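Uncharacterized NTF2-like protein (Mesorhizobium loti, PDB 3FH1) is of unknown function but has the NTF2-like fold of the SnoaL-like family and, in this structure, holds an unidentified small molecule. Local coordinates at residues R96-M101 / S106-N111; D28-H33 / Q68-I73; E85-V88 / A93-R96. All blocks are in the same frame, centred on the assembly; numbering follows the deposited sequence.

Interaction 1. Residues R96-M101 / S106-N111; sequences RWRYWM and SVRGVN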
loop_
_atom_site.group_PDB
_atom_site.type_symbol
_atom_site.label_atom_id
_atom_site.label_comp_id
_atom_site.label_asym_id
_atom_site.label_seq_id
_atom_site.Cartn_x
_atom_site.Cartn_y
_atom_site.Cartn_z
ATOM N N ARG A 96 -6.255 -4.013 1.380
ATOM C CA ARG A 96 -6.809 -3.473 0.125
ATOM C C ARG A 96 -8.312 -3.488 0.204
ATOM O O ARG A 96 -8.927 -4.451 0.662
ATOM C CB ARG A 96 -6.319 -4.237 -1.113
ATOM C CG ARG A 96 -4.887 -3.905 -1.526
ATOM C CD ARG A 96 -4.607 -4.588 -2.855
ATOM N NE ARG A 96 -4.544 -6.052 -2.866
ATOM C CZ ARG A 96 -5.367 -6.854 -3.551
ATOM N NH1 ARG A 96 -6.449 -6.402 -4.130
ATOM N NH2 ARG A 96 -5.126 -8.162 -3.626
ATOM N N TRP A 97 -8.915 -2.415 -0.298
ATOM C CA TRP A 97 -10.340 -2.171 -0.242
ATOM C C TRP A 97 -10.892 -1.415 -1.424
ATOM O O TRP A 97 -10.166 -0.828 -2.212
ATOM C CB TRP A 97 -10.697 -1.433 1.074
ATOM C CG TRP A 97 -9.835 -0.258 1.398
ATOM C CD1 TRP A 97 -8.867 -0.231 2.363
ATOM C CD2 TRP A 97 -9.904 1.086 0.872
ATOM N NE1 TRP A 97 -8.283 0.997 2.429
ATOM C CE2 TRP A 97 -8.904 1.832 1.543
ATOM C CE3 TRP A 97 -10.675 1.723 -0.094
ATOM C CZ2 TRP A 97 -8.667 3.181 1.258
ATOM C CZ3 TRP A 97 -10.428 3.046 -0.372
ATOM C CH2 TRP A 97 -9.468 3.756 0.309
ATOM N N ARG A 98 -12.219 -1.466 -1.556
ATOM C CA ARG A 98 -12.984 -0.631 -2.461
ATOM C C ARG A 98 -13.982 0.144 -1.602
ATOM O O ARG A 98 -14.756 -0.456 -0.834
ATOM C CB ARG A 98 -13.719 -1.454 -3.506
ATOM C CG ARG A 98 -14.579 -0.565 -4.385
ATOM C CD ARG A 98 -15.289 -1.319 -5.472
ATOM N NE ARG A 98 -14.439 -2.105 -6.360
ATOM C CZ ARG A 98 -13.957 -1.622 -7.497
ATOM N NH1 ARG A 98 -14.220 -0.372 -7.863
ATOM N NH2 ARG A 98 -13.229 -2.389 -8.287
ATOM N N TYR A 99 -13.908 1.464 -1.696
ATOM C CA TYR A 99 -14.809 2.366 -0.952
ATOM C C TYR A 99 -15.930 2.814 -1.871
ATOM O O TYR A 99 -15.678 3.302 -2.986
ATOM C CB TYR A 99 -13.996 3.580 -0.472
ATOM C CG TYR A 99 -14.812 4.633 0.239
ATOM C CD1 TYR A 99 -15.456 4.342 1.399
ATOM C CD2 TYR A 99 -14.878 5.950 -0.244
ATOM C CE1 TYR A 99 -16.187 5.294 2.083
ATOM C CE2 TYR A 99 -15.635 6.931 0.425
ATOM C CZ TYR A 99 -16.272 6.594 1.605
ATOM O OH TYR A 99 -17.018 7.526 2.321
ATOM N N TRP A 100 -17.166 2.686 -1.374
ATOM C CA TRP A 100 -18.362 3.090 -2.091
ATOM C C TRP A 100 -18.891 4.346 -1.453
ATOM O O TRP A 100 -19.120 4.399 -0.251
ATOM C CB TRP A 100 -19.433 2.002 -2.048
ATOM C CG TRP A 100 -19.047 0.768 -2.742
ATOM C CD1 TRP A 100 -18.357 -0.301 -2.226
ATOM C CD2 TRP A 100 -19.364 0.427 -4.084
ATOM N NE1 TRP A 100 -18.218 -1.263 -3.183
ATOM C CE2 TRP A 100 -18.820 -0.842 -4.334
ATOM C CE3 TRP A 100 -20.038 1.086 -5.110
ATOM C CZ2 TRP A 100 -18.947 -1.483 -5.565
ATOM C CZ3 TRP A 100 -20.149 0.454 -6.329
ATOM C CH2 TRP A 100 -19.621 -0.829 -6.536
HETATM N N MSE A 101 -19.078 5.358 -2.295
HETATM C CA MSE A 101 -19.503 6.687 -1.876
HETATM C C MSE A 101 -21.011 6.841 -2.003
HETATM O O MSE A 101 -21.663 6.089 -2.718
HETATM C CB MSE A 101 -18.791 7.721 -2.726
HETATM C CG MSE A 101 -17.363 7.927 -2.325
HETATM SE SE MSE A 101 -16.329 8.660 -3.804
HETATM C CE MSE A 101 -15.862 7.089 -4.538
ATOM N N SER A 106 -17.272 4.556 -6.728
ATOM C CA SER A 106 -16.366 3.861 -5.836
ATOM C C SER A 106 -14.956 4.197 -6.214
ATOM O O SER A 106 -14.723 4.780 -7.286
ATOM C CB SER A 106 -16.547 2.343 -5.892
ATOM O OG SER A 106 -16.077 1.794 -7.114
ATOM N N VAL A 107 -14.035 3.857 -5.325
ATOM C CA VAL A 107 -12.618 3.992 -5.587
ATOM C C VAL A 107 -11.862 2.864 -4.851
ATOM O O VAL A 107 -12.189 2.495 -3.720
ATOM C CB VAL A 107 -12.054 5.391 -5.209
ATOM C CG1 VAL A 107 -12.222 5.694 -3.690
ATOM C CG2 VAL A 107 -10.586 5.528 -5.660
ATOM N N ARG A 108 -10.881 2.266 -5.518
ATOM C CA ARG A 108 -10.015 1.308 -4.841
ATOM C C ARG A 108 -8.904 2.002 -4.083
ATOM O O ARG A 108 -8.387 3.043 -4.500
ATOM C CB ARG A 108 -9.450 0.315 -5.840
ATOM C CG ARG A 108 -10.439 -0.475 -6.646
ATOM C CD ARG A 108 -9.741 -1.391 -7.622
ATOM N NE ARG A 108 -9.052 -2.505 -6.982
ATOM C CZ ARG A 108 -7.969 -3.091 -7.488
ATOM N NH1 ARG A 108 -7.469 -2.700 -8.633
ATOM N NH2 ARG A 108 -7.404 -4.098 -6.851
ATOM N N GLY A 109 -8.489 1.377 -2.986
ATOM C CA GLY A 109 -7.429 1.917 -2.118
ATOM C C GLY A 109 -6.777 0.876 -1.276
ATOM O O GLY A 109 -7.066 -0.331 -1.367
ATOM N N VAL A 110 -5.866 1.336 -0.435
ATOM C CA VAL A 110 -5.123 0.463 0.424
ATOM C C VAL A 110 -4.720 1.233 1.675
ATOM O O VAL A 110 -4.462 2.464 1.636
ATOM C CB VAL A 110 -3.823 -0.080 -0.279
ATOM C CG1 VAL A 110 -2.844 1.055 -0.630
ATOM C CG2 VAL A 110 -3.204 -1.242 0.552
ATOM N N ASN A 111 -4.695 0.506 2.792
ATOM C CA ASN A 111 -4.125 1.004 4.027
ATOM C C ASN A 111 -2.856 0.182 4.366
ATOM O O ASN A 111 -2.852 -1.070 4.281
ATOM C CB ASN A 111 -5.025 0.771 5.246
ATOM C CG ASN A 111 -6.196 1.694 5.315
ATOM O OD1 ASN A 111 -6.582 2.321 4.358
ATOM N ND2 ASN A 111 -6.761 1.819 6.527
#

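Interaction 2. Residues D28-H33 / Q68-I73; sequences DVFQLH and QLWSAI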
loop_
_atom_site.group_PDB
_atom_site.type_symbol
_atom_site.label_atom_id
_atom_site.label_comp_id
_atom_site.label_asym_id
_atom_site.label_seq_id
_atom_site.Cartn_x
_atom_site.Cartn_y
_atom_site.Cartn_z
ATOM N N ASP A 28 -13.911 -4.844 11.125
ATOM C CA ASP A 28 -15.302 -4.998 11.555
ATOM C C ASP A 28 -15.916 -3.664 11.905
ATOM O O ASP A 28 -17.101 -3.477 11.712
ATOM C CB ASP A 28 -15.439 -5.892 12.775
ATOM C CG ASP A 28 -15.351 -7.371 12.462
ATOM O OD1 ASP A 28 -15.412 -7.752 11.272
ATOM O OD2 ASP A 28 -15.207 -8.152 13.444
ATOM N N VAL A 29 -15.121 -2.700 12.373
ATOM C CA VAL A 29 -15.687 -1.381 12.681
ATOM C C VAL A 29 -16.390 -0.825 11.438
ATOM O O VAL A 29 -17.487 -0.268 11.523
ATOM C CB VAL A 29 -14.591 -0.391 13.144
ATOM C CG1 VAL A 29 -15.086 1.103 13.007
ATOM C CG2 VAL A 29 -14.110 -0.747 14.563
ATOM N N PHE A 30 -15.765 -1.011 10.288
ATOM C CA PHE A 30 -16.276 -0.450 9.042
ATOM C C PHE A 30 -17.380 -1.293 8.459
ATOM O O PHE A 30 -18.345 -0.757 7.933
ATOM C CB PHE A 30 -15.124 -0.174 8.058
ATOM C CG PHE A 30 -14.133 0.735 8.648
ATOM C CD1 PHE A 30 -14.324 2.094 8.622
ATOM C CD2 PHE A 30 -13.065 0.232 9.351
ATOM C CE1 PHE A 30 -13.433 2.941 9.265
ATOM C CE2 PHE A 30 -12.194 1.087 10.012
ATOM C CZ PHE A 30 -12.387 2.433 9.941
ATOM N N GLN A 31 -17.211 -2.599 8.523
ATOM C CA GLN A 31 -18.223 -3.524 7.981
ATOM C C GLN A 31 -19.526 -3.459 8.756
ATOM O O GLN A 31 -20.605 -3.540 8.158
ATOM C CB GLN A 31 -17.686 -4.937 8.010
ATOM C CG GLN A 31 -16.464 -5.144 7.105
ATOM C CD GLN A 31 -16.760 -4.841 5.632
ATOM O OE1 GLN A 31 -17.637 -5.465 5.022
ATOM N NE2 GLN A 31 -16.063 -3.876 5.077
ATOM N N LEU A 32 -19.439 -3.282 10.078
ATOM C CA LEU A 32 -20.598 -3.203 10.952
ATOM C C LEU A 32 -21.057 -1.768 11.219
ATOM O O LEU A 32 -22.046 -1.552 11.898
ATOM C CB LEU A 32 -20.277 -3.884 12.282
ATOM C CG LEU A 32 -19.872 -5.359 12.167
ATOM C CD1 LEU A 32 -19.533 -5.872 13.549
ATOM C CD2 LEU A 32 -20.961 -6.208 11.535
ATOM N N HIS A 33 -20.361 -0.798 10.643
ATOM C CA HIS A 33 -20.623 0.632 10.875
ATOM C C HIS A 33 -20.741 0.922 12.374
ATOM O O HIS A 33 -21.697 1.567 12.839
ATOM C CB HIS A 33 -21.849 1.101 10.111
ATOM C CG HIS A 33 -21.754 0.852 8.649
ATOM N ND1 HIS A 33 -21.058 1.680 7.799
ATOM C CD2 HIS A 33 -22.258 -0.146 7.882
ATOM C CE1 HIS A 33 -21.142 1.203 6.566
ATOM N NE2 HIS A 33 -21.865 0.097 6.592
ATOM N N GLN A 68 -11.876 9.979 15.998
ATOM C CA GLN A 68 -12.901 10.848 15.426
ATOM C C GLN A 68 -13.003 10.614 13.913
ATOM O O GLN A 68 -14.122 10.551 13.381
ATOM C CB GLN A 68 -12.598 12.305 15.701
ATOM C CG GLN A 68 -13.687 13.268 15.272
ATOM C CD GLN A 68 -13.414 14.684 15.826
ATOM O OE1 GLN A 68 -13.090 14.860 17.022
ATOM N NE2 GLN A 68 -13.515 15.680 14.955
ATOM N N LEU A 69 -11.865 10.525 13.229
ATOM C CA LEU A 69 -11.857 10.393 11.786
ATOM C C LEU A 69 -12.447 9.056 11.372
ATOM O O LEU A 69 -13.359 8.989 10.566
ATOM C CB LEU A 69 -10.473 10.553 11.195
ATOM C CG LEU A 69 -10.323 10.348 9.648
ATOM C CD1 LEU A 69 -11.008 11.422 8.915
ATOM C CD2 LEU A 69 -8.876 10.251 9.224
ATOM N N TRP A 70 -11.930 7.983 11.937
ATOM C CA TRP A 70 -12.440 6.675 11.581
ATOM C C TRP A 70 -13.922 6.471 11.955
ATOM O O TRP A 70 -14.661 5.797 11.235
ATOM C CB TRP A 70 -11.568 5.613 12.185
ATOM C CG TRP A 70 -10.339 5.346 11.378
ATOM C CD1 TRP A 70 -10.237 5.313 10.010
ATOM C CD2 TRP A 70 -9.046 4.981 11.878
ATOM N NE1 TRP A 70 -8.952 4.936 9.641
ATOM C CE2 TRP A 70 -8.239 4.682 10.773
ATOM C CE3 TRP A 70 -8.513 4.817 13.170
ATOM C CZ2 TRP A 70 -6.916 4.309 10.920
ATOM C CZ3 TRP A 70 -7.221 4.463 13.303
ATOM C CH2 TRP A 70 -6.417 4.209 12.175
ATOM N N SER A 71 -14.359 7.032 13.081
ATOM C CA SER A 71 -15.771 6.946 13.506
ATOM C C SER A 71 -16.706 7.604 12.494
ATOM O O SER A 71 -17.795 7.107 12.188
ATOM C CB SER A 71 -15.953 7.589 14.888
ATOM O OG SER A 71 -15.216 6.886 15.870
ATOM N N ALA A 72 -16.288 8.750 11.995
ATOM C CA ALA A 72 -17.096 9.471 11.031
ATOM C C ALA A 72 -17.170 8.641 9.744
ATOM O O ALA A 72 -18.224 8.566 9.108
ATOM C CB ALA A 72 -16.489 10.845 10.744
ATOM N N ILE A 73 -16.029 8.116 9.324
ATOM C CA ILE A 73 -15.939 7.301 8.096
ATOM C C ILE A 73 -16.867 6.106 8.222
ATOM O O ILE A 73 -17.635 5.826 7.299
ATOM C CB ILE A 73 -14.504 6.876 7.740
ATOM C CG1 ILE A 73 -13.712 8.123 7.293
ATOM C CG2 ILE A 73 -14.515 5.776 6.609
ATOM C CD1 ILE A 73 -12.209 7.898 7.219
#

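Interaction 3. Residues E85-V88 / A93-R96; sequences ETFV and ATIR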
loop_
_atom_site.group_PDB
_atom_site.type_symbol
_atom_site.label_atom_id
_atom_site.label_comp_id
_atom_site.label_asym_id
_atom_site.label_seq_id
_atom_site.Cartn_x
_atom_site.Cartn_y
_atom_site.Cartn_z
ATOM N N GLU A 85 -8.352 -7.633 0.224
ATOM C CA GLU A 85 -7.364 -8.529 0.807
ATOM C C GLU A 85 -6.742 -7.889 2.010
ATOM O O GLU A 85 -6.325 -6.733 1.939
ATOM C CB GLU A 85 -6.230 -8.851 -0.169
ATOM C CG GLU A 85 -5.265 -9.931 0.361
ATOM C CD GLU A 85 -3.997 -9.995 -0.481
ATOM O OE1 GLU A 85 -3.396 -8.942 -0.754
ATOM O OE2 GLU A 85 -3.585 -11.088 -0.756
ATOM N N THR A 86 -6.619 -8.658 3.083
ATOM C CA THR A 86 -5.809 -8.260 4.242
ATOM C C THR A 86 -4.631 -9.206 4.291
ATOM O O THR A 86 -4.833 -10.441 4.353
ATOM C CB THR A 86 -6.576 -8.368 5.573
ATOM O OG1 THR A 86 -7.740 -7.537 5.529
ATOM C CG2 THR A 86 -5.703 -7.984 6.734
ATOM N N PHE A 87 -3.436 -8.648 4.227
ATOM C CA PHE A 87 -2.157 -9.386 4.285
ATOM C C PHE A 87 -1.388 -8.927 5.526
ATOM O O PHE A 87 -1.200 -7.721 5.727
ATOM C CB PHE A 87 -1.297 -9.169 3.038
ATOM C CG PHE A 87 0.082 -9.761 3.179
ATOM C CD1 PHE A 87 0.235 -11.114 3.086
ATOM C CD2 PHE A 87 1.187 -8.950 3.446
ATOM C CE1 PHE A 87 1.486 -11.714 3.266
ATOM C CE2 PHE A 87 2.447 -9.505 3.607
ATOM C CZ PHE A 87 2.601 -10.886 3.521
ATOM N N VAL A 88 -1.007 -9.878 6.358
ATOM C CA VAL A 88 -0.319 -9.605 7.636
ATOM C C VAL A 88 1.041 -10.214 7.689
ATOM O O VAL A 88 1.199 -11.373 7.289
ATOM C CB VAL A 88 -1.196 -10.192 8.790
ATOM C CG1 VAL A 88 -0.484 -10.124 10.101
ATOM C CG2 VAL A 88 -2.554 -9.459 8.814
ATOM N N ALA A 93 0.528 -4.779 8.377
ATOM C CA ALA A 93 -0.473 -5.337 7.531
ATOM C C ALA A 93 -0.782 -4.412 6.415
ATOM O O ALA A 93 -0.551 -3.207 6.484
ATOM C CB ALA A 93 -1.743 -5.573 8.309
ATOM N N THR A 94 -1.265 -4.999 5.336
ATOM C CA THR A 94 -1.860 -4.184 4.260
ATOM C C THR A 94 -3.337 -4.593 4.106
ATOM O O THR A 94 -3.675 -5.759 4.256
ATOM C CB THR A 94 -1.121 -4.326 2.883
ATOM O OG1 THR A 94 -1.180 -5.689 2.404
ATOM C CG2 THR A 94 0.284 -3.842 2.981
ATOM N N ILE A 95 -4.200 -3.617 3.891
ATOM C CA ILE A 95 -5.630 -3.899 3.688
ATOM C C ILE A 95 -6.026 -3.209 2.426
ATOM O O ILE A 95 -6.035 -1.962 2.369
ATOM C CB ILE A 95 -6.542 -3.367 4.827
ATOM C CG1 ILE A 95 -6.025 -3.840 6.210
ATOM C CG2 ILE A 95 -7.957 -3.778 4.561
ATOM C CD1 ILE A 95 -6.658 -3.043 7.394
ATOM N N ARG A 96 -6.255 -4.013 1.380
ATOM C CA ARG A 96 -6.809 -3.473 0.125
ATOM C C ARG A 96 -8.312 -3.488 0.204
ATOM O O ARG A 96 -8.927 -4.451 0.662
ATOM C CB ARG A 96 -6.319 -4.237 -1.113
ATOM C CG ARG A 96 -4.887 -3.905 -1.526
ATOM C CD ARG A 96 -4.607 -4.588 -2.855
ATOM N NE ARG A 96 -4.544 -6.052 -2.866
ATOM C CZ ARG A 96 -5.367 -6.854 -3.551
ATOM N NH1 ARG A 96 -6.449 -6.402 -4.130
ATOM N NH2 ARG A 96 -5.126 -8.162 -3.626
HETATM O O HOH W 1 -3.445 -6.408 1.166
#

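Interaction 1. Residues R96-M101 / S106-N111
The indole of Trp-97 lies flat over the backbone of Gly-109. Gly-109 CA sits 3.5 Å from the centroid of the Trp-97 six-membered ring, almost on its normal, a CH-pi contact. A side chain at Gly-109 would run into Trp-97 CH2, so the ring can lie against the backbone. CG of Trp-97 stands between the backbone N and the carbonyl carbon (chi1 48°), which folds the ring back across the neighbouring strand. At the ring edge, Trp-97 NE1 donates to Asn-111 OD1 at 2.9 Å, arriving well above the carbonyl plane of the amide. Asn-111 ND2 makes a weak hydrogen bond to an unknown ligand. The two strands form an antiparallel beta hairpin within the curved sheet of the NTF2-like fold. Paired backbone bonds join Trp-97 with Gly-109 and Tyr-99 with Val-107; Tyr-99 N to Val-107 O is 2.8 Å. On the other face, Arg-98 NH1 reaches Ser-106 OG at 2.9 Å, in the guanidinium plane. Arg-108 CG covers one face of that guanidinium. Ser-106 CB rests over the Trp-100 ring, 3.9 Å from its six-membered centroid. Arg-96 and Arg-108 run side by side with their guanidinium planes 90° apart. Both make salt bridges to Glu-84, which probably offsets their like charge. Further out, Asp-82 accepts from Trp-100 NE1, while Asp-56 and Glu-49 of the second subunit pair with Arg-98 and Arg-108.

Interaction 2. Residues D28-H33 / Q68-I73
Trp-70 gives its NE1 hydrogen to O5 of an unknown ligand, probably from the crystallisation liquor, while the same indole has the edge of Phe-30 turned toward its face. The Phe-30 ring and the five-membered ring of Trp-70 form an offset edge-to-face pair, with centroids 5.4 Å apart and planes at 77°. The touching corner of the phenyl is CZ, which comes within 3.6 Å of Trp-70 CD1. Next to it, Phe-30 CE1 lies 3.7 Å from the backbone carbonyl Trp-70 O. CE1 also meets Ile-73 CG2 at 4.0 Å, one helical turn further on. Phe-30 has CG anti to its carbonyl carbon (chi1 -58°), which carries the ring from helix 16-31 across to helix 63-75. Val-29 CG1, from its own helix, covers one face of the phenyl, 4.1 Å above the plane. Both helices belong to the helical layer packed on the curved sheet of the NTF2-like fold, and this contact is buried between them. Phe-26 adds edge-to-face contacts to both Phe-30 and Trp-70, Leu-38 and Ile-48 also pack on Trp-70, and Phe-81 of the sheet touches Ile-73. An alanine here in place of Phe-30 would remove the ring edge from the indole and is likely to leave a gap between the helices, with Trp-70 and Ile-73 short of a packing partner. Helix 16-31 ends just beyond in a Schellman motif with His-33, of positive phi, as its C-prime residue. His-33 ND1 is hydrogen-bonded to Ala-74 O of the other helix.

Interaction 3. Residues E85-V88 / A93-R96
Strands 85-88 and 93-96 run antiparallel at 174°, with paired backbone bonds between Glu-85 and Arg-96 and between Phe-87 and Thr-94. They are arms of a beta hairpin in the NTF2-like sheet. Thr-94 N to Phe-87 O is 2.8 Å. Glu-85 N to Arg-96 O is longer, at 3.3 Å. On the face turned to helix 16-31, Thr-86 and Ile-95 lie side by side. Val-88 CG2 meets Ala-93 CB there at 4.0 Å, and Met-23 of the helix packs on Ala-93 and Ile-95. The other face, with Glu-85, Phe-87, Thr-94 and Arg-96, borders the second subunit. Glu-85 CB sits over one face of the Arg-96 guanidinium. Glu-85 OE1 makes a weak salt bridge to Arg-96 NH2 at 3.4 Å, with the two flat groups 64° apart. The stronger partners lie elsewhere: Glu-84 for Arg-96, and Arg-92 of the second subunit for Glu-85 OE2. That same Arg-92 makes a cation-pi contact with Phe-87. Thr-94 OG1, between the backbone N and the carbonyl carbon (chi1 62°), touches Phe-87 CB at 3.5 Å and is hydrogen-bonded at 2.7 Å to a water that also has Glu-85 O and OE1 within donating reach, among more acceptors than it has protons for.

From the N terminus, interaction 2 comes first. It closes a loop of 34 residues, bringing the end of helix 16-31 against helix 63-75. After helix 63-75 the chain runs on into the long strands of the sheet. Interaction 3 closes a short hairpin between strands 80-89 and 92-100. Interaction 1 closes the next hairpin, between strands 92-100 and 106-116. Interaction 2 closes before the other two open; interaction 1 begins on the strand where interaction 3 ends, and none nests or crosses. Interactions 3 and 1 share Arg-96 and the middle strand. Asn-111 N lies 2.8 Å from Ile-95 O, a probable hydrogen bond between them. Both reach the second subunit. Interaction 2 belongs to the helical layer.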